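Local atomic coordinates of putative iron-uptake ABC transport system,periplasmic iron-binding protein (Campylobacter jejuni, PDB entry 3E13), a protein that binds ferric iron in the periplasm and probably hands it to an ABC transporter for uptake into the cell. Residues Y7-Y12 against S38-R43; N63-K68 against K94-I99; S51-F56 against A239-S244; E3-S8 against K29-Q34. All coordinates share one frame; numbering follows the deposited sequence.

Contact 1: Y7-Y12 against S38-R43. With FE (Fe (III) ion), chain B.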
loop_
_atom_site.group_PDB
_atom_site.type_symbol
_atom_site.label_atom_id
_atom_site.label_comp_id
_atom_site.label_asym_id
_atom_site.label_seq_id
_atom_site.Cartn_x
_atom_site.Cartn_y
_atom_site.Cartn_z
ATOM N N TYR A 7 -1.692 13.878 9.347
ATOM C CA TYR A 7 -1.954 12.582 9.951
ATOM C C TYR A 7 -1.607 11.534 8.875
ATOM O O TYR A 7 -2.253 11.490 7.853
ATOM C CB TYR A 7 -3.441 12.457 10.315
ATOM C CG TYR A 7 -3.884 13.137 11.606
ATOM C CD1 TYR A 7 -3.144 14.126 12.199
ATOM C CD2 TYR A 7 -5.112 12.858 12.131
ATOM C CE1 TYR A 7 -3.599 14.792 13.387
ATOM C CE2 TYR A 7 -5.575 13.489 13.298
ATOM C CZ TYR A 7 -4.828 14.464 13.900
ATOM O OH TYR A 7 -5.329 15.124 15.023
ATOM N N SER A 8 -0.600 10.713 9.135
ATOM C CA SER A 8 -0.063 9.789 8.152
ATOM C C SER A 8 0.023 8.360 8.607
ATOM O O SER A 8 0.564 8.069 9.674
ATOM C CB SER A 8 1.315 10.239 7.705
ATOM O OG SER A 8 1.851 9.268 6.785
ATOM N N ALA A 9 -0.535 7.465 7.794
ATOM C CA ALA A 9 -0.422 6.046 7.992
ATOM C C ALA A 9 0.680 5.427 7.121
ATOM O O ALA A 9 0.817 4.229 7.080
ATOM C CB ALA A 9 -1.774 5.347 7.770
ATOM N N ARG A 10 1.446 6.268 6.430
ATOM C CA ARG A 10 2.712 5.838 5.841
ATOM C C ARG A 10 3.702 5.525 6.987
ATOM O O ARG A 10 3.420 5.810 8.172
ATOM C CB ARG A 10 3.243 6.871 4.848
ATOM C CG ARG A 10 2.510 6.812 3.534
ATOM C CD ARG A 10 2.955 7.852 2.527
ATOM N NE ARG A 10 4.367 7.777 2.172
ATOM C CZ ARG A 10 4.868 7.063 1.106
ATOM N NH1 ARG A 10 4.081 6.346 0.301
ATOM N NH2 ARG A 10 6.182 7.122 0.861
ATOM N N HIS A 11 4.809 4.878 6.678
ATOM C CA HIS A 11 5.693 4.353 7.703
ATOM C C HIS A 11 7.109 4.198 7.145
ATOM O O HIS A 11 7.724 3.117 7.239
ATOM C CB HIS A 11 5.104 3.016 8.214
ATOM C CG HIS A 11 4.459 2.199 7.126
ATOM N ND1 HIS A 11 3.114 2.277 6.831
ATOM C CD2 HIS A 11 4.990 1.319 6.231
ATOM C CE1 HIS A 11 2.851 1.479 5.795
ATOM N NE2 HIS A 11 3.973 0.871 5.432
ATOM N N TYR A 12 7.595 5.301 6.566
ATOM C CA TYR A 12 8.828 5.304 5.785
ATOM C C TYR A 12 9.751 6.444 6.158
ATOM O O TYR A 12 9.322 7.591 6.328
ATOM C CB TYR A 12 8.500 5.425 4.300
ATOM C CG TYR A 12 7.458 4.433 3.838
ATOM C CD1 TYR A 12 6.195 4.867 3.421
ATOM C CD2 TYR A 12 7.668 3.078 3.922
ATOM C CE1 TYR A 12 5.214 3.998 3.029
ATOM C CE2 TYR A 12 6.688 2.203 3.543
ATOM C CZ TYR A 12 5.478 2.630 3.083
ATOM O OH TYR A 12 4.552 1.668 2.735
ATOM N N SER A 38 -6.262 2.786 11.048
ATOM C CA SER A 38 -7.479 2.574 11.809
ATOM C C SER A 38 -7.541 3.548 12.997
ATOM O O SER A 38 -8.595 4.099 13.268
ATOM C CB SER A 38 -7.553 1.134 12.298
ATOM O OG SER A 38 -6.451 0.780 13.091
ATOM N N GLU A 39 -6.394 3.803 13.612
ATOM C CA GLU A 39 -6.280 4.716 14.758
ATOM C C GLU A 39 -6.514 6.148 14.279
ATOM O O GLU A 39 -7.218 6.897 14.911
ATOM C CB GLU A 39 -4.933 4.573 15.451
ATOM C CG GLU A 39 -4.726 3.161 15.987
ATOM C CD GLU A 39 -3.632 2.967 17.019
ATOM O OE1 GLU A 39 -2.985 3.951 17.461
ATOM O OE2 GLU A 39 -3.409 1.771 17.373
ATOM N N LEU A 40 -5.925 6.519 13.131
ATOM C CA LEU A 40 -6.104 7.853 12.593
ATOM C C LEU A 40 -7.517 8.140 12.133
ATOM O O LEU A 40 -7.998 9.253 12.302
ATOM C CB LEU A 40 -5.129 8.087 11.426
ATOM C CG LEU A 40 -3.631 8.094 11.783
ATOM C CD1 LEU A 40 -2.790 8.219 10.535
ATOM C CD2 LEU A 40 -3.306 9.183 12.764
ATOM N N ILE A 41 -8.173 7.167 11.501
ATOM C CA ILE A 41 -9.550 7.357 11.061
ATOM C C ILE A 41 -10.485 7.512 12.276
ATOM O O ILE A 41 -11.327 8.371 12.270
ATOM C CB ILE A 41 -9.983 6.218 10.171
ATOM C CG1 ILE A 41 -9.201 6.308 8.859
ATOM C CG2 ILE A 41 -11.437 6.237 9.920
ATOM C CD1 ILE A 41 -9.322 5.096 7.994
ATOM N N LYS A 42 -10.264 6.705 13.286
ATOM C CA LYS A 42 -11.065 6.814 14.514
ATOM C C LYS A 42 -10.853 8.185 15.147
ATOM O O LYS A 42 -11.815 8.876 15.562
ATOM C CB LYS A 42 -10.673 5.709 15.476
ATOM C CG LYS A 42 -11.455 5.718 16.780
ATOM C CD LYS A 42 -11.465 4.329 17.456
ATOM C CE LYS A 42 -12.913 3.863 17.711
ATOM N NZ LYS A 42 -13.824 5.003 18.074
ATOM N N ARG A 43 -9.585 8.591 15.211
ATOM C CA ARG A 43 -9.247 9.894 15.747
ATOM C C ARG A 43 -9.876 11.036 14.954
ATOM O O ARG A 43 -10.422 11.995 15.512
ATOM C CB ARG A 43 -7.740 10.019 15.761
ATOM C CG ARG A 43 -7.183 11.245 16.272
ATOM C CD ARG A 43 -5.687 11.091 16.599
ATOM N NE ARG A 43 -5.130 12.372 16.948
ATOM C CZ ARG A 43 -3.859 12.603 17.207
ATOM N NH1 ARG A 43 -2.971 11.639 17.160
ATOM N NH2 ARG A 43 -3.498 13.817 17.511
HETATM FE FE FE B . 4.090 -0.079 3.453
#

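Contact 2: N63-K68 against K94-I99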
loop_
_atom_site.group_PDB
_atom_site.type_symbol
_atom_site.label_atom_id
_atom_site.label_comp_id
_atom_site.label_asym_id
_atom_site.label_seq_id
_atom_site.Cartn_x
_atom_site.Cartn_y
_atom_site.Cartn_z
ATOM N N ASN A 63 -8.396 2.827 2.901
ATOM C CA ASN A 63 -8.348 3.780 3.997
ATOM C C ASN A 63 -8.802 5.187 3.574
ATOM O O ASN A 63 -9.439 5.882 4.317
ATOM C CB ASN A 63 -6.965 3.890 4.596
ATOM C CG ASN A 63 -6.497 2.623 5.282
ATOM O OD1 ASN A 63 -5.296 2.340 5.369
ATOM N ND2 ASN A 63 -7.473 1.861 5.889
ATOM N N LEU A 64 -8.408 5.624 2.380
ATOM C CA LEU A 64 -8.879 6.886 1.855
ATOM C C LEU A 64 -10.368 6.854 1.628
ATOM O O LEU A 64 -11.045 7.810 1.952
ATOM C CB LEU A 64 -8.174 7.217 0.515
ATOM C CG LEU A 64 -6.701 7.523 0.738
ATOM C CD1 LEU A 64 -5.971 7.318 -0.594
ATOM C CD2 LEU A 64 -6.447 8.946 1.277
ATOM N N THR A 65 -10.881 5.789 1.004
ATOM C CA THR A 65 -12.326 5.721 0.758
ATOM C C THR A 65 -13.117 5.609 2.066
ATOM O O THR A 65 -14.243 6.133 2.171
ATOM C CB THR A 65 -12.690 4.612 -0.210
ATOM O OG1 THR A 65 -12.304 3.368 0.342
ATOM C CG2 THR A 65 -11.888 4.688 -1.424
ATOM N N GLU A 66 -12.583 4.903 3.030
ATOM C CA GLU A 66 -13.245 4.814 4.364
ATOM C C GLU A 66 -13.376 6.217 4.937
ATOM O O GLU A 66 -14.445 6.602 5.430
ATOM C CB GLU A 66 -12.449 3.970 5.366
ATOM C CG GLU A 66 -12.510 2.480 5.143
ATOM C CD GLU A 66 -11.625 1.680 6.066
ATOM O OE1 GLU A 66 -12.173 0.702 6.665
ATOM O OE2 GLU A 66 -10.401 1.980 6.233
ATOM N N ALA A 67 -12.284 6.976 4.896
ATOM C CA ALA A 67 -12.298 8.331 5.399
ATOM C C ALA A 67 -13.287 9.217 4.643
ATOM O O ALA A 67 -14.059 9.977 5.226
ATOM C CB ALA A 67 -10.872 8.895 5.428
ATOM N N LYS A 68 -13.312 9.093 3.325
ATOM C CA LYS A 68 -14.254 9.791 2.521
ATOM C C LYS A 68 -15.687 9.476 2.940
ATOM O O LYS A 68 -16.501 10.387 3.142
ATOM C CB LYS A 68 -14.078 9.410 1.039
ATOM C CG LYS A 68 -15.072 10.117 0.142
ATOM C CD LYS A 68 -14.958 9.588 -1.301
ATOM C CE LYS A 68 -15.940 10.301 -2.182
ATOM N NZ LYS A 68 -16.073 9.708 -3.538
ATOM N N LYS A 94 -12.978 14.105 -6.116
ATOM C CA LYS A 94 -11.850 14.974 -5.808
ATOM C C LYS A 94 -11.473 15.021 -4.320
ATOM O O LYS A 94 -10.863 15.976 -3.882
ATOM C CB LYS A 94 -12.096 16.390 -6.313
ATOM C CG LYS A 94 -12.370 16.473 -7.813
ATOM C CD LYS A 94 -12.509 17.920 -8.205
ATOM C CE LYS A 94 -13.346 18.133 -9.450
ATOM N NZ LYS A 94 -13.627 19.614 -9.511
ATOM N N GLU A 95 -11.750 13.955 -3.590
ATOM C CA GLU A 95 -11.422 13.927 -2.163
ATOM C C GLU A 95 -10.171 13.130 -1.833
ATOM O O GLU A 95 -9.690 13.245 -0.716
ATOM C CB GLU A 95 -12.622 13.467 -1.300
ATOM C CG GLU A 95 -13.802 14.395 -1.479
ATOM C CD GLU A 95 -14.913 14.198 -0.457
ATOM O OE1 GLU A 95 -15.979 14.844 -0.641
ATOM O OE2 GLU A 95 -14.689 13.472 0.534
ATOM N N TRP A 96 -9.640 12.336 -2.761
ATOM C CA TRP A 96 -8.421 11.567 -2.497
ATOM C C TRP A 96 -7.657 11.430 -3.800
ATOM O O TRP A 96 -8.257 11.449 -4.843
ATOM C CB TRP A 96 -8.662 10.192 -1.860
ATOM C CG TRP A 96 -9.554 9.286 -2.601
ATOM C CD1 TRP A 96 -10.852 9.055 -2.327
ATOM C CD2 TRP A 96 -9.236 8.489 -3.761
ATOM N NE1 TRP A 96 -11.382 8.171 -3.235
ATOM C CE2 TRP A 96 -10.413 7.815 -4.137
ATOM C CE3 TRP A 96 -8.076 8.269 -4.506
ATOM C CZ2 TRP A 96 -10.471 6.964 -5.236
ATOM C CZ3 TRP A 96 -8.130 7.422 -5.593
ATOM C CH2 TRP A 96 -9.311 6.779 -5.945
ATOM N N PHE A 97 -6.346 11.285 -3.673
ATOM C CA PHE A 97 -5.424 11.369 -4.855
ATOM C C PHE A 97 -4.236 10.443 -4.608
ATOM O O PHE A 97 -3.627 10.476 -3.527
ATOM C CB PHE A 97 -4.894 12.771 -4.985
ATOM C CG PHE A 97 -5.971 13.781 -5.216
ATOM C CD1 PHE A 97 -6.596 14.366 -4.113
ATOM C CD2 PHE A 97 -6.344 14.163 -6.490
ATOM C CE1 PHE A 97 -7.659 15.276 -4.289
ATOM C CE2 PHE A 97 -7.364 15.145 -6.655
ATOM C CZ PHE A 97 -8.031 15.655 -5.544
ATOM N N ALA A 98 -3.867 9.610 -5.578
ATOM C CA ALA A 98 -2.731 8.712 -5.378
ATOM C C ALA A 98 -1.435 9.522 -5.479
ATOM O O ALA A 98 -1.330 10.459 -6.337
ATOM C CB ALA A 98 -2.701 7.635 -6.429
ATOM N N ILE A 99 -0.459 9.156 -4.674
ATOM C CA ILE A 99 0.912 9.692 -4.764
ATOM C C ILE A 99 1.907 8.636 -5.278
ATOM O O ILE A 99 2.958 8.996 -5.812
ATOM C CB ILE A 99 1.400 10.319 -3.457
ATOM C CG1 ILE A 99 1.468 9.323 -2.310
ATOM C CG2 ILE A 99 0.498 11.448 -3.094
ATOM C CD1 ILE A 99 2.282 9.838 -1.123
HETATM O O HOH W 1 -15.656 13.055 3.081
#

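Contact 3: S51-F56 against A239-S244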
loop_
_atom_site.group_PDB
_atom_site.type_symbol
_atom_site.label_atom_id
_atom_site.label_comp_id
_atom_site.label_asym_id
_atom_site.label_seq_id
_atom_site.Cartn_x
_atom_site.Cartn_y
_atom_site.Cartn_z
ATOM N N SER A 51 -10.715 18.867 14.714
ATOM C CA SER A 51 -9.410 18.289 14.513
ATOM C C SER A 51 -8.444 19.357 13.995
ATOM O O SER A 51 -8.813 20.154 13.137
ATOM C CB SER A 51 -9.451 17.181 13.485
ATOM O OG SER A 51 -8.218 16.519 13.455
ATOM N N PRO A 52 -7.222 19.366 14.495
ATOM C CA PRO A 52 -6.186 20.215 13.873
ATOM C C PRO A 52 -5.745 19.673 12.510
ATOM O O PRO A 52 -5.080 20.387 11.784
ATOM C CB PRO A 52 -5.013 20.146 14.842
ATOM C CG PRO A 52 -5.443 19.343 16.018
ATOM C CD PRO A 52 -6.733 18.666 15.690
ATOM N N ALA A 53 -6.016 18.393 12.225
ATOM C CA ALA A 53 -5.551 17.825 10.944
ATOM C C ALA A 53 -5.902 18.671 9.760
ATOM O O ALA A 53 -7.035 19.164 9.603
ATOM C CB ALA A 53 -6.114 16.417 10.744
ATOM N N ASP A 54 -4.941 18.782 8.831
ATOM C CA ASP A 54 -5.144 19.336 7.514
ATOM C C ASP A 54 -5.094 18.284 6.390
ATOM O O ASP A 54 -5.753 18.440 5.369
ATOM C CB ASP A 54 -4.050 20.361 7.189
ATOM C CG ASP A 54 -4.071 21.540 8.117
ATOM O OD1 ASP A 54 -5.098 22.244 8.128
ATOM O OD2 ASP A 54 -3.124 21.785 8.868
ATOM N N ILE A 55 -4.333 17.220 6.623
ATOM C CA ILE A 55 -4.000 16.232 5.595
ATOM C C ILE A 55 -4.073 14.839 6.228
ATOM O O ILE A 55 -3.596 14.621 7.360
ATOM C CB ILE A 55 -2.570 16.512 5.018
ATOM C CG1 ILE A 55 -2.543 17.785 4.160
ATOM C CG2 ILE A 55 -1.996 15.284 4.326
ATOM C CD1 ILE A 55 -3.097 17.615 2.777
ATOM N N PHE A 56 -4.608 13.905 5.433
ATOM C CA PHE A 56 -4.598 12.486 5.740
ATOM C C PHE A 56 -3.805 11.805 4.627
ATOM O O PHE A 56 -4.142 11.920 3.474
ATOM C CB PHE A 56 -6.051 11.944 5.835
ATOM C CG PHE A 56 -6.163 10.471 6.239
ATOM C CD1 PHE A 56 -5.332 9.926 7.234
ATOM C CD2 PHE A 56 -7.109 9.627 5.645
ATOM C CE1 PHE A 56 -5.402 8.593 7.596
ATOM C CE2 PHE A 56 -7.227 8.305 6.042
ATOM C CZ PHE A 56 -6.382 7.782 7.030
ATOM N N ALA A 239 -5.236 13.146 0.986
ATOM C CA ALA A 239 -6.485 13.891 1.035
ATOM C C ALA A 239 -6.370 15.076 2.003
ATOM O O ALA A 239 -5.611 14.998 2.990
ATOM C CB ALA A 239 -7.611 13.010 1.573
ATOM N N MET A 240 -7.104 16.148 1.700
ATOM C CA MET A 240 -7.368 17.227 2.641
ATOM C C MET A 240 -8.533 16.861 3.531
ATOM O O MET A 240 -9.526 16.384 3.066
ATOM C CB MET A 240 -7.663 18.509 1.878
ATOM C CG MET A 240 -7.682 19.755 2.823
ATOM S SD MET A 240 -7.947 21.287 1.959
ATOM C CE MET A 240 -9.480 21.142 1.513
ATOM N N THR A 241 -8.390 17.098 4.813
ATOM C CA THR A 241 -9.482 16.846 5.752
ATOM C C THR A 241 -10.500 17.978 5.752
ATOM O O THR A 241 -10.152 19.149 5.533
ATOM C CB THR A 241 -8.962 16.632 7.153
ATOM O OG1 THR A 241 -8.109 17.722 7.535
ATOM C CG2 THR A 241 -8.094 15.414 7.222
ATOM N N LYS A 242 -11.750 17.619 6.026
ATOM C CA LYS A 242 -12.822 18.599 6.146
ATOM C C LYS A 242 -12.506 19.583 7.304
ATOM O O LYS A 242 -12.945 20.734 7.279
ATOM C CB LYS A 242 -14.148 17.854 6.418
ATOM C CG LYS A 242 -15.369 18.700 6.508
ATOM C CD LYS A 242 -16.608 17.821 6.516
ATOM C CE LYS A 242 -16.946 17.157 5.198
ATOM N NZ LYS A 242 -18.135 16.217 5.478
ATOM N N SER A 243 -11.697 19.142 8.258
ATOM C CA SER A 243 -11.324 19.932 9.430
ATOM C C SER A 243 -10.228 20.944 9.152
ATOM O O SER A 243 -9.959 21.820 9.973
ATOM C CB SER A 243 -10.824 19.017 10.550
ATOM O OG SER A 243 -9.650 18.291 10.191
ATOM N N SER A 244 -9.558 20.793 8.005
ATOM C CA SER A 244 -8.430 21.654 7.654
ATOM C C SER A 244 -8.702 23.146 7.760
ATOM O O SER A 244 -9.645 23.665 7.100
ATOM C CB SER A 244 -7.978 21.388 6.197
ATOM O OG SER A 244 -6.863 22.204 5.978
HETATM O O HOH W 2 -10.138 22.601 12.767
#

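Contact 4: E3-S8 against K29-Q34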
loop_
_atom_site.group_PDB
_atom_site.type_symbol
_atom_site.label_atom_id
_atom_site.label_comp_id
_atom_site.label_asym_id
_atom_site.label_seq_id
_atom_site.Cartn_x
_atom_site.Cartn_y
_atom_site.Cartn_z
ATOM N N GLU A 3 1.690 26.755 9.574
ATOM C CA GLU A 3 1.735 25.359 10.039
ATOM C C GLU A 3 0.892 24.467 9.079
ATOM O O GLU A 3 -0.021 24.936 8.368
ATOM C CB GLU A 3 1.164 25.230 11.464
ATOM C CG GLU A 3 2.131 25.389 12.645
ATOM C CD GLU A 3 1.546 24.833 13.941
ATOM O OE1 GLU A 3 0.301 24.934 14.071
ATOM O OE2 GLU A 3 2.292 24.281 14.814
ATOM N N LEU A 4 1.226 23.187 9.060
ATOM C CA LEU A 4 0.469 22.171 8.297
ATOM C C LEU A 4 0.461 20.893 9.114
ATOM O O LEU A 4 1.485 20.409 9.506
ATOM C CB LEU A 4 1.083 21.932 6.904
ATOM C CG LEU A 4 0.335 20.833 6.134
ATOM C CD1 LEU A 4 -1.030 21.300 5.649
ATOM C CD2 LEU A 4 1.214 20.416 4.961
ATOM N N ASN A 5 -0.729 20.390 9.436
ATOM C CA ASN A 5 -0.883 19.231 10.290
ATOM C C ASN A 5 -1.208 17.960 9.490
ATOM O O ASN A 5 -2.263 17.889 8.863
ATOM C CB ASN A 5 -1.988 19.541 11.293
ATOM C CG ASN A 5 -1.603 20.721 12.221
ATOM O OD1 ASN A 5 -0.496 20.728 12.768
ATOM N ND2 ASN A 5 -2.487 21.682 12.382
ATOM N N ILE A 6 -0.260 17.027 9.433
ATOM C CA ILE A 6 -0.396 15.802 8.656
ATOM C C ILE A 6 -0.615 14.616 9.583
ATOM O O ILE A 6 0.182 14.408 10.492
ATOM C CB ILE A 6 0.879 15.575 7.831
ATOM C CG1 ILE A 6 1.057 16.743 6.866
ATOM C CG2 ILE A 6 0.833 14.199 7.153
ATOM C CD1 ILE A 6 2.219 16.611 5.879
ATOM N N TYR A 7 -1.692 13.878 9.347
ATOM C CA TYR A 7 -1.954 12.582 9.951
ATOM C C TYR A 7 -1.607 11.534 8.875
ATOM O O TYR A 7 -2.253 11.490 7.853
ATOM C CB TYR A 7 -3.441 12.457 10.315
ATOM C CG TYR A 7 -3.884 13.137 11.606
ATOM C CD1 TYR A 7 -3.144 14.126 12.199
ATOM C CD2 TYR A 7 -5.112 12.858 12.131
ATOM C CE1 TYR A 7 -3.599 14.792 13.387
ATOM C CE2 TYR A 7 -5.575 13.489 13.298
ATOM C CZ TYR A 7 -4.828 14.464 13.900
ATOM O OH TYR A 7 -5.329 15.124 15.023
ATOM N N SER A 8 -0.600 10.713 9.135
ATOM C CA SER A 8 -0.063 9.789 8.152
ATOM C C SER A 8 0.023 8.360 8.607
ATOM O O SER A 8 0.564 8.069 9.674
ATOM C CB SER A 8 1.315 10.239 7.705
ATOM O OG SER A 8 1.851 9.268 6.785
ATOM N N LYS A 29 5.833 25.097 8.565
ATOM C CA LYS A 29 6.225 24.054 9.488
ATOM C C LYS A 29 5.220 22.920 9.450
ATOM O O LYS A 29 4.028 23.158 9.636
ATOM C CB LYS A 29 6.278 24.594 10.924
ATOM C CG LYS A 29 6.721 23.561 11.976
ATOM C CD LYS A 29 8.188 23.232 11.841
ATOM C CE LYS A 29 8.621 22.065 12.714
ATOM N NZ LYS A 29 8.558 20.779 11.949
ATOM N N VAL A 30 5.712 21.699 9.245
ATOM C CA VAL A 30 4.858 20.505 9.213
ATOM C C VAL A 30 4.887 19.816 10.579
ATOM O O VAL A 30 5.943 19.611 11.148
ATOM C CB VAL A 30 5.320 19.526 8.164
ATOM C CG1 VAL A 30 4.542 18.224 8.224
ATOM C CG2 VAL A 30 5.186 20.160 6.821
ATOM N N ASN A 31 3.704 19.560 11.126
ATOM C CA ASN A 31 3.512 18.739 12.321
ATOM C C ASN A 31 3.053 17.368 11.825
ATOM O O ASN A 31 1.933 17.255 11.336
ATOM C CB ASN A 31 2.443 19.355 13.218
ATOM C CG ASN A 31 2.819 20.727 13.695
ATOM O OD1 ASN A 31 3.946 20.921 14.059
ATOM N ND2 ASN A 31 1.881 21.694 13.669
ATOM N N HIS A 32 3.921 16.375 11.924
ATOM C CA HIS A 32 3.702 15.072 11.327
ATOM C C HIS A 32 3.325 14.087 12.423
ATOM O O HIS A 32 4.104 13.852 13.356
ATOM C CB HIS A 32 4.980 14.638 10.611
ATOM C CG HIS A 32 4.848 13.368 9.814
ATOM N ND1 HIS A 32 5.628 12.267 10.058
ATOM C CD2 HIS A 32 4.095 13.053 8.736
ATOM C CE1 HIS A 32 5.325 11.304 9.205
ATOM N NE2 HIS A 32 4.411 11.761 8.376
ATOM N N THR A 33 2.101 13.550 12.339
ATOM C CA THR A 33 1.620 12.535 13.273
ATOM C C THR A 33 1.474 11.203 12.536
ATOM O O THR A 33 0.716 11.118 11.608
ATOM C CB THR A 33 0.272 12.998 13.816
ATOM O OG1 THR A 33 0.451 14.136 14.683
ATOM C CG2 THR A 33 -0.336 11.961 14.722
ATOM N N GLN A 34 2.199 10.175 12.964
ATOM C CA GLN A 34 2.156 8.851 12.342
ATOM C C GLN A 34 1.503 7.871 13.306
ATOM O O GLN A 34 1.866 7.808 14.480
ATOM C CB GLN A 34 3.549 8.383 11.992
ATOM C CG GLN A 34 3.616 7.047 11.293
ATOM C CD GLN A 34 5.027 6.686 10.867
ATOM O OE1 GLN A 34 5.710 7.490 10.203
ATOM N NE2 GLN A 34 5.476 5.498 11.258
HETATM O O HOH W 3 4.055 10.225 5.784
#

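Contact 1: Y7-Y12 against S38-R43
Y7 and L40 mark the closest approach of the two backbones, their CA atoms 6.8 Å apart where the end of strand 3-8 passes helix 37-47. The helix lies over the parallel sheet of one alpha/beta lobe, as in periplasmic binding proteins, and here the chain leaves the strand at A9 to run straight into the iron site. L40 packs against that exit. Its CD1 presses on the backbone, 3.4 Å from S8 C, and also meets the methyl of A9, while CD2 lies obliquely by the Y7 ring and close to Y7 CB. Farther out, R43 stretches an extended chain across the phenol at about a right angle. Its guanidinium, turned 52° from the ring plane, has Y7 CZ over one face, with R43 NE 3.7 Å from Y7 CZ. Both polar ends are held by E47, which takes a hydrogen bond from Y7 OH and a salt bridge from R43 NE.

Beyond S8 the loop is pinned from within. S8 OG accepts from R10 N in an ST turn, and H11 ND1 donates to A9 O over 3.0 Å, which fixes the rotation of the imidazole and points its other nitrogen at the metal. The rim of the Y12 ring, at CD1, lies over one face of the R10 guanidinium, which forms salt bridges with D15 and E272. Y143, Y199 and Y200 complete the iron coordination. From this loop the iron takes H11 NE2 at 2.2 Å and Y12 OH at 1.9 Å.

Contact 2: N63-K68 against K94-I99
L64 opens the contact from helix 61-69, setting its CB 3.8 Å from W96 CB on the segment leading into strand 97-109. Both leucine methyls also lie near W96 CB, so the branch packs against the root of the tryptophan, and the two side chains pass at a slant. One residue on, T65 runs alongside the indole in the same direction. Its CG2 comes within 4.0 Å of W96 NE1, approaching obliquely, while T65 OG1 is turned back to S62 O of its own helix. W96 holds CG between its backbone N and carbonyl carbon (chi1 56°), which swings the indole across the helix axis and beside T65.

K68, a turn later, sends a fully extended chain past the tryptophan, with CD at the indole edge near its plane. The lysine crosses E95 at about a right angle, and K68 CG lies 3.4 Å from E95 OE2. A water lies within hydrogen-bonding distance of both segments, 2.8 Å from K68 O and 2.8 Å from E95 OE2.

The charges pass one another: K68 NZ stands 5.7 Å from E95 OE2 and pairs instead with D91 and D93. Apolar packing, with a water between them, thus joins helix and segment, and E95 probably adds a longer-range attraction to the lysine.

Contact 3: S51-F56 against A239-S244
A53 O is the focus of the contact, gripped by two hydroxyls that come from the same face of its carbonyl plane. T241 OG1 donates at 2.7 Å to A53 O from well above that plane, 67° out of it, whereas S243 OG, 2.8 Å from A53 O, is tilted by only 25°. Both hydroxyls sit between their own backbone N and carbonyl carbon, which turns them toward the same acceptor. Next to them, S244 OG donates to D54 OD1 over 2.8 Å, meeting the carboxylate on its anti side.

The backbone ladder follows. T241 N gives its hydrogen to D54 O, I55 faces M240 as a non-hydrogen-bonded antiparallel pair, and F56 with A239 closes a hydrogen-bonded pair, F56 N to A239 O at 2.9 Å and A239 N to F56 O at 3.0 Å. I55 CD1 folds back to 3.6 Å from A239 O, and M240 CG lies 3.5 Å from D54 O.

What positions these groups lies one shell out. A type I turn from T241 to S244 presents the three hydroxyls, and an ST turn, A53 N to S51 OG, shapes the opposing chain. A water lies within hydrogen-bonding distance of both S51 O and S243 O. D54 OD2 is taken by N5 N and N246 ND2, and S51 OG is bonded to E47. Helices 37-47 and 247-257 cover the F56 and I55 sides respectively. The whole is an antiparallel junction in a mixed sheet, where the late strand 233-241 of a periplasmic binding protein fold returns to the N-terminal lobe.

Contact 4: E3-S8 against K29-Q34
N31 and its neighbours E3 and N5 supply the polar side-chain bonds between these parallel strands. N31 ND2 uses both hydrogens: one goes to N5 OD1 at 2.7 Å, in the planes of both amides, which lie nearly coplanar side by side; the other goes to E3 OE2 at 2.9 Å, reaching it from above the carboxylate plane. The amide is thereby held flat and its rotation fixed.

The backbone bonds are those of a regular parallel pair, in register from E3 with K29 to S8 with Q34. L4, I6 and S8 each bond through N to strand 29-34, and N31 and T33 bond back to L4 and I6; T33 N lies 2.8 Å from I6 O. The strand directions differ by 20°, the twist of the sheet, with the spacing unchanged.

Apolar contacts fill the L4, I6 and V30 face. I6 CD1 touches V30 CG1 at 3.7 Å, and I6 CG2 meets the edge of the H32 ring near its plane. On the other face, T33 CB sits 3.9 Å from Y7 CD1. A water joins S8 OG and H32 NE2.

Linked through helix 14-26, the strands form a beta-alpha-beta unit. One face carries aliphatics under helix 247-257 and a polar end at S8 and H32; the other carries the amides, then Y7 and T33. E3 probably adds an electrostatic component to the hold on N31.

How the contacts relate
Strand 3-8 is the common element: contact 4 pairs it with strand 29-34, and contact 1 sets its end against helix 37-47. Contact 3 adds the next strand in the same sheet, with probable hydrogen bonds from Y7 N to I55 O and from D54 N to N5 O. Contact 2 touches contact 3 where A67 and L64 meet F56 and A239, and contact 1 where I41 packs on N63 and E66, but not contact 4, about 8 Å away at the nearest atoms. Contacts 1, 2 and 3 are buried; contact 4 is partly exposed. Backbone bonds run through contacts 3 and 4, joined by hydroxyls in contact 3 and an amide in contact 4, whereas contacts 1 and 2 rest on helix side chains, and contact 1 alone contains iron ligands.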